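Local coordinates for actinorhodin polyketide putative beta-ketoacyl synthase 2 (Streptomyces coelicolor A3, PDB 1TQY), which serves as the chain length factor of the actinorhodin polyketide synthase, a member of the beta-ketoacyl synthase family that probably acts in building the polyketide chain, at residues A87-L91 with I152-M158; P188-G194 with A240-D246; S356-I362 with S386-A392. All blocks are in the same frame, centred on the assembly; numbering follows the deposited sequence.

Contact 1 (A87-L91 with I152-M158)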
loop_
_atom_site.group_PDB
_atom_site.type_symbol
_atom_site.label_atom_id
_atom_site.label_comp_id
_atom_site.label_asym_id
_atom_site.label_seq_id
_atom_site.Cartn_x
_atom_site.Cartn_y
_atom_site.Cartn_z
ATOM N N ALA B 87 15.781 1.826 -9.531
ATOM C CA ALA B 87 14.884 2.293 -10.579
ATOM C C ALA B 87 15.637 2.887 -11.766
ATOM O O ALA B 87 15.347 2.558 -12.913
ATOM C CB ALA B 87 13.895 3.309 -10.012
ATOM N N ASP B 88 16.605 3.754 -11.496
ATOM C CA ASP B 88 17.363 4.373 -12.582
ATOM C C ASP B 88 18.064 3.319 -13.432
ATOM O O ASP B 88 17.969 3.340 -14.667
ATOM C CB ASP B 88 18.383 5.368 -12.023
ATOM C CG ASP B 88 19.187 6.049 -13.114
ATOM O OD1 ASP B 88 18.590 6.794 -13.925
ATOM O OD2 ASP B 88 20.422 5.838 -13.165
ATOM N N TRP B 89 18.762 2.393 -12.773
ATOM C CA TRP B 89 19.472 1.307 -13.463
ATOM C C TRP B 89 18.541 0.440 -14.309
ATOM O O TRP B 89 18.919 -0.022 -15.390
ATOM C CB TRP B 89 20.207 0.402 -12.452
ATOM C CG TRP B 89 21.428 1.031 -11.853
ATOM C CD1 TRP B 89 22.092 2.131 -12.319
ATOM C CD2 TRP B 89 22.150 0.588 -10.692
ATOM N NE1 TRP B 89 23.178 2.403 -11.519
ATOM C CE2 TRP B 89 23.239 1.473 -10.515
ATOM C CE3 TRP B 89 21.983 -0.469 -9.786
ATOM C CZ2 TRP B 89 24.161 1.335 -9.467
ATOM C CZ3 TRP B 89 22.900 -0.610 -8.739
ATOM C CH2 TRP B 89 23.977 0.290 -8.591
ATOM N N ALA B 90 17.326 0.221 -13.815
ATOM C CA ALA B 90 16.349 -0.593 -14.532
ATOM C C ALA B 90 15.899 0.102 -15.823
ATOM O O ALA B 90 15.781 -0.535 -16.871
ATOM C CB ALA B 90 15.146 -0.872 -13.633
ATOM N N LEU B 91 15.653 1.410 -15.735
ATOM C CA LEU B 91 15.230 2.188 -16.894
ATOM C C LEU B 91 16.307 2.245 -17.974
ATOM O O LEU B 91 15.995 2.209 -19.168
ATOM C CB LEU B 91 14.836 3.609 -16.487
ATOM C CG LEU B 91 13.444 3.778 -15.860
ATOM C CD1 LEU B 91 13.263 5.212 -15.359
ATOM C CD2 LEU B 91 12.380 3.444 -16.907
ATOM N N ILE B 152 10.082 7.897 -7.220
ATOM C CA ILE B 152 10.454 7.361 -8.525
ATOM C C ILE B 152 9.655 8.127 -9.595
ATOM O O ILE B 152 10.201 8.529 -10.630
ATOM C CB ILE B 152 10.172 5.840 -8.589
ATOM C CG1 ILE B 152 11.176 5.109 -7.677
ATOM C CG2 ILE B 152 10.278 5.339 -10.008
ATOM C CD1 ILE B 152 10.927 3.618 -7.529
ATOM N N SER B 153 8.376 8.354 -9.314
ATOM C CA SER B 153 7.475 9.079 -10.220
ATOM C C SER B 153 8.011 10.469 -10.582
ATOM O O SER B 153 8.122 10.825 -11.757
ATOM C CB SER B 153 6.096 9.218 -9.562
ATOM O OG SER B 153 5.349 10.279 -10.134
ATOM N N ILE B 154 8.327 11.247 -9.554
ATOM C CA ILE B 154 8.842 12.601 -9.715
ATOM C C ILE B 154 10.183 12.653 -10.436
ATOM O O ILE B 154 10.404 13.506 -11.298
ATOM C CB ILE B 154 9.011 13.276 -8.341
ATOM C CG1 ILE B 154 7.646 13.430 -7.678
ATOM C CG2 ILE B 154 9.690 14.637 -8.490
ATOM C CD1 ILE B 154 7.722 13.961 -6.287
ATOM N N ARG B 155 11.081 11.742 -10.088
ATOM C CA ARG B 155 12.389 11.753 -10.702
ATOM C C ARG B 155 12.384 11.417 -12.185
ATOM O O ARG B 155 13.265 11.855 -12.920
ATOM C CB ARG B 155 13.340 10.795 -9.987
ATOM C CG ARG B 155 14.786 11.181 -10.209
ATOM C CD ARG B 155 15.708 10.023 -9.972
ATOM N NE ARG B 155 17.111 10.405 -10.055
ATOM C CZ ARG B 155 18.109 9.538 -9.944
ATOM N NH1 ARG B 155 17.847 8.252 -9.752
ATOM N NH2 ARG B 155 19.367 9.952 -10.019
ATOM N N HIS B 156 11.407 10.645 -12.643
ATOM C CA HIS B 156 11.397 10.288 -14.052
ATOM C C HIS B 156 10.248 10.903 -14.834
ATOM O O HIS B 156 10.095 10.655 -16.029
ATOM C CB HIS B 156 11.416 8.765 -14.179
ATOM C CG HIS B 156 12.593 8.140 -13.498
ATOM N ND1 HIS B 156 13.872 8.214 -14.008
ATOM C CD2 HIS B 156 12.703 7.518 -12.300
ATOM C CE1 HIS B 156 14.720 7.669 -13.152
ATOM N NE2 HIS B 156 14.036 7.239 -12.107
ATOM N N GLY B 157 9.459 11.732 -14.159
ATOM C CA GLY B 157 8.340 12.382 -14.813
ATOM C C GLY B 157 7.288 11.405 -15.291
ATOM O O GLY B 157 6.730 11.547 -16.385
ATOM N N MET B 158 7.010 10.401 -14.465
ATOM C CA MET B 158 6.004 9.396 -14.802
ATOM C C MET B 158 4.686 9.825 -14.173
ATOM O O MET B 158 4.616 9.998 -12.965
ATOM C CB MET B 158 6.455 8.026 -14.291
ATOM C CG MET B 158 7.735 7.579 -14.958
ATOM S SD MET B 158 8.263 5.915 -14.544
ATOM C CE MET B 158 9.830 5.856 -15.474
#

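Contact 2 (P188-G194 with A240-D246)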
loop_
_atom_site.group_PDB
_atom_site.type_symbol
_atom_site.label_atom_id
_atom_site.label_comp_id
_atom_site.label_asym_id
_atom_site.label_seq_id
_atom_site.Cartn_x
_atom_site.Cartn_y
_atom_site.Cartn_z
ATOM N N PRO B 188 1.342 1.523 -21.249
ATOM C CA PRO B 188 2.463 0.814 -21.886
ATOM C C PRO B 188 3.662 0.428 -21.046
ATOM O O PRO B 188 4.219 -0.655 -21.221
ATOM C CB PRO B 188 2.885 1.756 -23.012
ATOM C CG PRO B 188 1.654 2.508 -23.316
ATOM C CD PRO B 188 1.101 2.800 -21.938
ATOM N N LEU B 189 4.086 1.317 -20.161
ATOM C CA LEU B 189 5.247 1.026 -19.345
ATOM C C LEU B 189 4.931 1.255 -17.883
ATOM O O LEU B 189 4.232 2.207 -17.524
ATOM C CB LEU B 189 6.431 1.896 -19.793
ATOM C CG LEU B 189 7.801 1.687 -19.142
ATOM C CD1 LEU B 189 8.889 2.249 -20.025
ATOM C CD2 LEU B 189 7.832 2.350 -17.765
ATOM N N VAL B 190 5.453 0.368 -17.045
ATOM C CA VAL B 190 5.244 0.456 -15.614
ATOM C C VAL B 190 6.510 0.025 -14.886
ATOM O O VAL B 190 7.073 -1.044 -15.156
ATOM C CB VAL B 190 4.059 -0.431 -15.163
ATOM C CG1 VAL B 190 3.998 -0.469 -13.639
ATOM C CG2 VAL B 190 2.748 0.123 -15.722
ATOM N N VAL B 191 6.972 0.877 -13.979
ATOM C CA VAL B 191 8.161 0.585 -13.187
ATOM C C VAL B 191 7.632 -0.064 -11.918
ATOM O O VAL B 191 6.756 0.481 -11.244
ATOM C CB VAL B 191 8.935 1.876 -12.853
ATOM C CG1 VAL B 191 10.049 1.575 -11.861
ATOM C CG2 VAL B 191 9.513 2.457 -14.125
ATOM N N SER B 192 8.167 -1.225 -11.580
ATOM C CA SER B 192 7.633 -1.949 -10.439
ATOM C C SER B 192 8.698 -2.675 -9.654
ATOM O O SER B 192 9.735 -3.068 -10.188
ATOM C CB SER B 192 6.594 -2.965 -10.947
ATOM O OG SER B 192 5.840 -3.522 -9.886
ATOM N N GLY B 193 8.427 -2.866 -8.375
ATOM C CA GLY B 193 9.377 -3.558 -7.541
ATOM C C GLY B 193 9.204 -3.146 -6.106
ATOM O O GLY B 193 8.137 -2.701 -5.680
ATOM N N GLY B 194 10.287 -3.293 -5.361
ATOM C CA GLY B 194 10.275 -2.944 -3.961
ATOM C C GLY B 194 11.674 -3.051 -3.405
ATOM O O GLY B 194 12.545 -3.740 -3.950
ATOM N N ALA B 240 14.806 -5.011 -5.683
ATOM C CA ALA B 240 14.943 -4.809 -7.111
ATOM C C ALA B 240 13.794 -4.010 -7.674
ATOM O O ALA B 240 12.710 -3.951 -7.102
ATOM C CB ALA B 240 15.021 -6.151 -7.812
ATOM N N ILE B 241 14.050 -3.376 -8.802
ATOM C CA ILE B 241 13.024 -2.611 -9.477
ATOM C C ILE B 241 13.135 -3.103 -10.905
ATOM O O ILE B 241 14.237 -3.335 -11.402
ATOM C CB ILE B 241 13.318 -1.103 -9.411
ATOM C CG1 ILE B 241 13.186 -0.603 -7.960
ATOM C CG2 ILE B 241 12.375 -0.348 -10.329
ATOM C CD1 ILE B 241 11.769 -0.665 -7.376
ATOM N N LEU B 242 12.007 -3.317 -11.559
ATOM C CA LEU B 242 12.059 -3.759 -12.939
ATOM C C LEU B 242 11.091 -2.982 -13.797
ATOM O O LEU B 242 10.128 -2.403 -13.301
ATOM C CB LEU B 242 11.796 -5.265 -13.072
ATOM C CG LEU B 242 11.200 -6.137 -11.967
ATOM C CD1 LEU B 242 11.080 -7.558 -12.523
ATOM C CD2 LEU B 242 12.094 -6.135 -10.712
ATOM N N VAL B 243 11.375 -2.961 -15.092
ATOM C CA VAL B 243 10.550 -2.245 -16.046
ATOM C C VAL B 243 9.699 -3.249 -16.807
ATOM O O VAL B 243 10.217 -4.138 -17.473
ATOM C CB VAL B 243 11.440 -1.442 -17.031
ATOM C CG1 VAL B 243 10.587 -0.776 -18.095
ATOM C CG2 VAL B 243 12.235 -0.399 -16.259
ATOM N N LEU B 244 8.388 -3.128 -16.671
ATOM C CA LEU B 244 7.497 -4.021 -17.375
ATOM C C LEU B 244 6.785 -3.176 -18.405
ATOM O O LEU B 244 6.527 -1.991 -18.174
ATOM C CB LEU B 244 6.462 -4.635 -16.433
ATOM C CG LEU B 244 6.856 -5.087 -15.035
ATOM C CD1 LEU B 244 5.815 -6.076 -14.556
ATOM C CD2 LEU B 244 8.237 -5.709 -15.018
ATOM N N GLU B 245 6.476 -3.778 -19.548
ATOM C CA GLU B 245 5.762 -3.055 -20.571
ATOM C C GLU B 245 5.079 -3.945 -21.580
ATOM O O GLU B 245 5.398 -5.127 -21.716
ATOM C CB GLU B 245 6.685 -2.046 -21.260
ATOM C CG GLU B 245 7.963 -2.599 -21.842
ATOM C CD GLU B 245 8.957 -1.488 -22.214
ATOM O OE1 GLU B 245 8.539 -0.486 -22.848
ATOM O OE2 GLU B 245 10.157 -1.623 -21.891
ATOM N N ASP B 246 4.092 -3.353 -22.243
ATOM C CA ASP B 246 3.289 -4.002 -23.262
ATOM C C ASP B 246 4.196 -4.503 -24.375
ATOM O O ASP B 246 5.071 -3.778 -24.855
ATOM C CB ASP B 246 2.269 -2.991 -23.805
ATOM C CG ASP B 246 1.349 -3.583 -24.848
ATOM O OD1 ASP B 246 1.828 -3.961 -25.941
ATOM O OD2 ASP B 246 0.137 -3.664 -24.565
#

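Contact 3 (S356-I362 with S386-A392)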
loop_
_atom_site.group_PDB
_atom_site.type_symbol
_atom_site.label_atom_id
_atom_site.label_comp_id
_atom_site.label_asym_id
_atom_site.label_seq_id
_atom_site.Cartn_x
_atom_site.Cartn_y
_atom_site.Cartn_z
ATOM N N SER B 356 17.844 -17.023 -14.734
ATOM C CA SER B 356 18.029 -18.457 -14.824
ATOM C C SER B 356 17.477 -18.901 -16.170
ATOM O O SER B 356 18.102 -19.682 -16.886
ATOM C CB SER B 356 17.291 -19.147 -13.673
ATOM O OG SER B 356 17.865 -18.777 -12.429
ATOM N N LEU B 357 16.308 -18.381 -16.525
ATOM C CA LEU B 357 15.697 -18.722 -17.801
ATOM C C LEU B 357 16.569 -18.253 -18.959
ATOM O O LEU B 357 16.770 -18.980 -19.933
ATOM C CB LEU B 357 14.318 -18.081 -17.923
ATOM C CG LEU B 357 13.308 -18.474 -16.854
ATOM C CD1 LEU B 357 12.024 -17.725 -17.110
ATOM C CD2 LEU B 357 13.084 -19.971 -16.863
ATOM N N ARG B 358 17.095 -17.039 -18.845
ATOM C CA ARG B 358 17.929 -16.484 -19.894
ATOM C C ARG B 358 19.258 -17.209 -20.038
ATOM O O ARG B 358 19.683 -17.517 -21.152
ATOM C CB ARG B 358 18.192 -15.002 -19.644
ATOM C CG ARG B 358 18.529 -14.265 -20.924
ATOM C CD ARG B 358 19.008 -12.859 -20.673
ATOM N NE ARG B 358 20.249 -12.849 -19.909
ATOM C CZ ARG B 358 20.889 -11.742 -19.547
ATOM N NH1 ARG B 358 20.400 -10.557 -19.884
ATOM N NH2 ARG B 358 22.017 -11.820 -18.849
ATOM N N GLU B 359 19.909 -17.478 -18.910
ATOM C CA GLU B 359 21.207 -18.159 -18.887
ATOM C C GLU B 359 21.135 -19.679 -18.988
ATOM O O GLU B 359 22.170 -20.342 -19.020
ATOM C CB GLU B 359 21.969 -17.796 -17.611
ATOM C CG GLU B 359 23.128 -16.846 -17.836
ATOM C CD GLU B 359 22.679 -15.524 -18.420
ATOM O OE1 GLU B 359 21.860 -14.834 -17.771
ATOM O OE2 GLU B 359 23.142 -15.174 -19.525
ATOM N N GLY B 360 19.929 -20.234 -19.017
ATOM C CA GLY B 360 19.804 -21.679 -19.117
ATOM C C GLY B 360 20.276 -22.481 -17.907
ATOM O O GLY B 360 20.489 -23.690 -18.015
ATOM N N VAL B 361 20.441 -21.826 -16.758
ATOM C CA VAL B 361 20.873 -22.508 -15.541
ATOM C C VAL B 361 20.042 -22.087 -14.333
ATOM O O VAL B 361 19.611 -20.935 -14.235
ATOM C CB VAL B 361 22.358 -22.224 -15.216
ATOM C CG1 VAL B 361 23.247 -22.758 -16.330
ATOM C CG2 VAL B 361 22.573 -20.724 -15.028
ATOM N N ILE B 362 19.811 -23.021 -13.414
ATOM C CA ILE B 362 19.043 -22.722 -12.206
ATOM C C ILE B 362 19.957 -22.241 -11.083
ATOM O O ILE B 362 20.838 -22.975 -10.633
ATOM C CB ILE B 362 18.260 -23.965 -11.700
ATOM C CG1 ILE B 362 17.280 -24.437 -12.787
ATOM C CG2 ILE B 362 17.504 -23.616 -10.411
ATOM C CD1 ILE B 362 16.525 -25.718 -12.451
ATOM N N SER B 386 22.273 -26.931 -14.696
ATOM C CA SER B 386 22.032 -26.563 -16.083
ATOM C C SER B 386 20.957 -27.411 -16.755
ATOM O O SER B 386 21.262 -28.362 -17.475
ATOM C CB SER B 386 23.340 -26.652 -16.874
ATOM O OG SER B 386 23.972 -27.907 -16.665
ATOM N N THR B 387 19.697 -27.048 -16.521
ATOM C CA THR B 387 18.547 -27.754 -17.089
ATOM C C THR B 387 17.870 -26.921 -18.176
ATOM O O THR B 387 16.908 -27.371 -18.803
ATOM C CB THR B 387 17.476 -28.027 -16.022
ATOM O OG1 THR B 387 16.828 -26.795 -15.675
ATOM C CG2 THR B 387 18.098 -28.617 -14.776
ATOM N N ALA B 388 18.363 -25.702 -18.382
ATOM C CA ALA B 388 17.793 -24.787 -19.374
ATOM C C ALA B 388 16.281 -24.650 -19.204
ATOM O O ALA B 388 15.518 -24.970 -20.116
ATOM C CB ALA B 388 18.123 -25.263 -20.790
ATOM N N PRO B 389 15.828 -24.169 -18.028
ATOM C CA PRO B 389 14.394 -23.995 -17.758
ATOM C C PRO B 389 13.783 -22.929 -18.666
ATOM O O PRO B 389 14.463 -21.988 -19.073
ATOM C CB PRO B 389 14.368 -23.589 -16.287
ATOM C CG PRO B 389 15.652 -22.830 -16.139
ATOM C CD PRO B 389 16.635 -23.704 -16.885
ATOM N N ARG B 390 12.504 -23.080 -18.986
ATOM C CA ARG B 390 11.832 -22.124 -19.856
ATOM C C ARG B 390 10.668 -21.455 -19.129
ATOM O O ARG B 390 10.201 -20.384 -19.520
ATOM C CB ARG B 390 11.317 -22.835 -21.107
ATOM C CG ARG B 390 11.250 -21.947 -22.334
ATOM C CD ARG B 390 10.171 -22.405 -23.312
ATOM N NE ARG B 390 8.828 -22.096 -22.814
ATOM C CZ ARG B 390 7.705 -22.337 -23.485
ATOM N NH1 ARG B 390 7.767 -22.899 -24.688
ATOM N NH2 ARG B 390 6.530 -22.007 -22.960
ATOM N N THR B 391 10.195 -22.099 -18.071
ATOM C CA THR B 391 9.086 -21.566 -17.288
ATOM C C THR B 391 9.427 -21.701 -15.816
ATOM O O THR B 391 9.821 -22.769 -15.355
ATOM C CB THR B 391 7.782 -22.327 -17.574
ATOM O OG1 THR B 391 7.444 -22.182 -18.958
ATOM C CG2 THR B 391 6.646 -21.782 -16.721
ATOM N N ALA B 392 9.274 -20.612 -15.078
ATOM C CA ALA B 392 9.582 -20.625 -13.666
ATOM C C ALA B 392 8.406 -20.119 -12.858
ATOM O O ALA B 392 7.660 -19.251 -13.318
ATOM C CB ALA B 392 10.804 -19.753 -13.395
#

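Contact 1 (A87-L91 with I152-M158)
L91 and H156 meet where two helices of the thiolase-like ketosynthase fold, 78-93 and 147-156, lean together on one side of a central sheet. The short segments 87-91 and 152-156 cross at -52° with axes 11.7 Å apart, so side chains rather than backbones make the contact, and no hydrogen bond crosses it.

The aromatic part is a CH-pi contact. L91 CD1 sits 3.5 Å from the centroid of the H156 ring, 16° off the ring normal, while R155 CB lies over the opposite face. The ring is thus held between a methyl from the other helix and the CB of its sequence neighbour R155.

Electrostatics are looser. The D88 carboxylate is nearly coplanar with the H156 ring and brings OD1 to the ring edge, 4.0 Å from CE1. The same OD1 is 4.5 Å from R155 NH1 but well out of the guanidinium plane, so charge attraction acts without a directed N-H. With CG anti to its backbone N (chi1 -179°), D88 leaves CB as the atom nearest R155 NH1.

Apolar packing fills the side facing the sheet, where L91 and M158 both touch V191 of strand 189-196. A87 CB rests 3.9 Å from I152 CD1. The extended M158 chain meets L91 tip to tip, its CE only 3.5 Å from L91 CD1, tighter than usual for two methyl carbons.

Contact 2 (P188-G194 with A240-D246)
An antiparallel ladder joins strands 189-196 and 238-246 in one of the central sheets of the thiolase-like fold, pairing L189 with E245 through to G194 with A240. Their N-to-C directions differ by 157°, with axes 4.6 Å from each other. V190/L244, S192/L242 and G194/A240 are hydrogen-bonded pairs; the tightest bond runs from L242 N to S192 O at 2.7 Å and is nearly straight (172°).

On the face carrying L189, V191 and V243, which packs against helix 78-93, L189 CG lies 3.9 Å from V243 CG1. V191 CG1 presses unusually close to I241 CG2, at 3.4 Å; both branches stand anti to their own backbone N. I241 sends CD1 back over the glycines, 3.8 Å from G193 CA. G193 CA also makes a CA-H...O contact with A240 O at 3.4 Å, a close pairing that suits glycine.

On the other face, V190, S192 and L244 meet helix 171-185, whereas A240 and L242 pack on helix 345-359. S192 OG, a buried hydroxyl, bonds to V109 O on the adjoining strand. On the first face, E245 OE2 meets T14 OG1 and forms a salt bridge with R253, so these buried polar ends tie an otherwise apolar strand pair to neighbouring elements.

Contact 3 (S356-I362 with S386-A392)
L357 and P389 form the centre of this contact, where the C-terminal end of helix 345-359 packs on the loop leading into strand 391-398 of the ketosynthase fold. L357 has CG anti to its carbonyl carbon (chi1 -59°) and an extended chi2, which carries CD2 over the backbone of the loop. That methyl is 3.3 Å from P389 O and 3.9 Å from P389 CB, and it reaches on to A392 CB at 4.2 Å. The same methyl thus touches the chain from P389 to A392, while CD1 lies near R390 O.

The proline ring is approached from two further directions. I362 crosses it at a slant, with CG1 4.1 Å from P389 CG, and the backbone of G360 lies against CD. Beyond the ring, the end of I362 passes obliquely over T387 and brings CD1 3.4 Å from OG1. V361 points away from the loop at its CB, yet CG1 still touches S386 CB at 3.9 Å; W30 and L34 of helix 26-34 also pack on this valine.

A single hydrogen bond crosses the contact, from A388 N to G360 O at 3.0 Å. It is bent (132° at the hydrogen), and the donor stands 52° out of the carbonyl plane, off the lone pairs. G360 has positive phi where the chain leaves the helix, a conformation favourable to glycine.

V301 of strand 301-303 touches I362, P389 and A392, adding to the apolar patch. D300 OD1 accepts from both R390 N and T391 N, which ties the start of the strand to the residue just before strand 301-303. Cohesion between helix end and loop therefore rests chiefly on apolar contacts around one proline, the lone backbone bond between them being poorly aligned.

Overall arrangement
From the N terminus, helix 78-93 is met by 152-158 in contact 1, closing a loop of 60 intervening residues. Contact 2 then closes a shorter loop of 45 between strands 189-196 and 238-246, and contact 3 one of 23 near the C-terminal end. The three loops follow in series; none nests or crosses. Contacts 1 and 2 have centres about 10 Å apart and touch directly: A90 CB is 3.4 Å from I241 O, and M158 CE is 3.7 Å from V191 CG2, laying helix 78-93 and the loop after helix 147-156 on the strand pair. Contact 3 stands apart, its nearest atoms about 11 Å from either. Helix 345-359 links contacts 2 and 3, packing on A240 and L242 before its end enters contact 3.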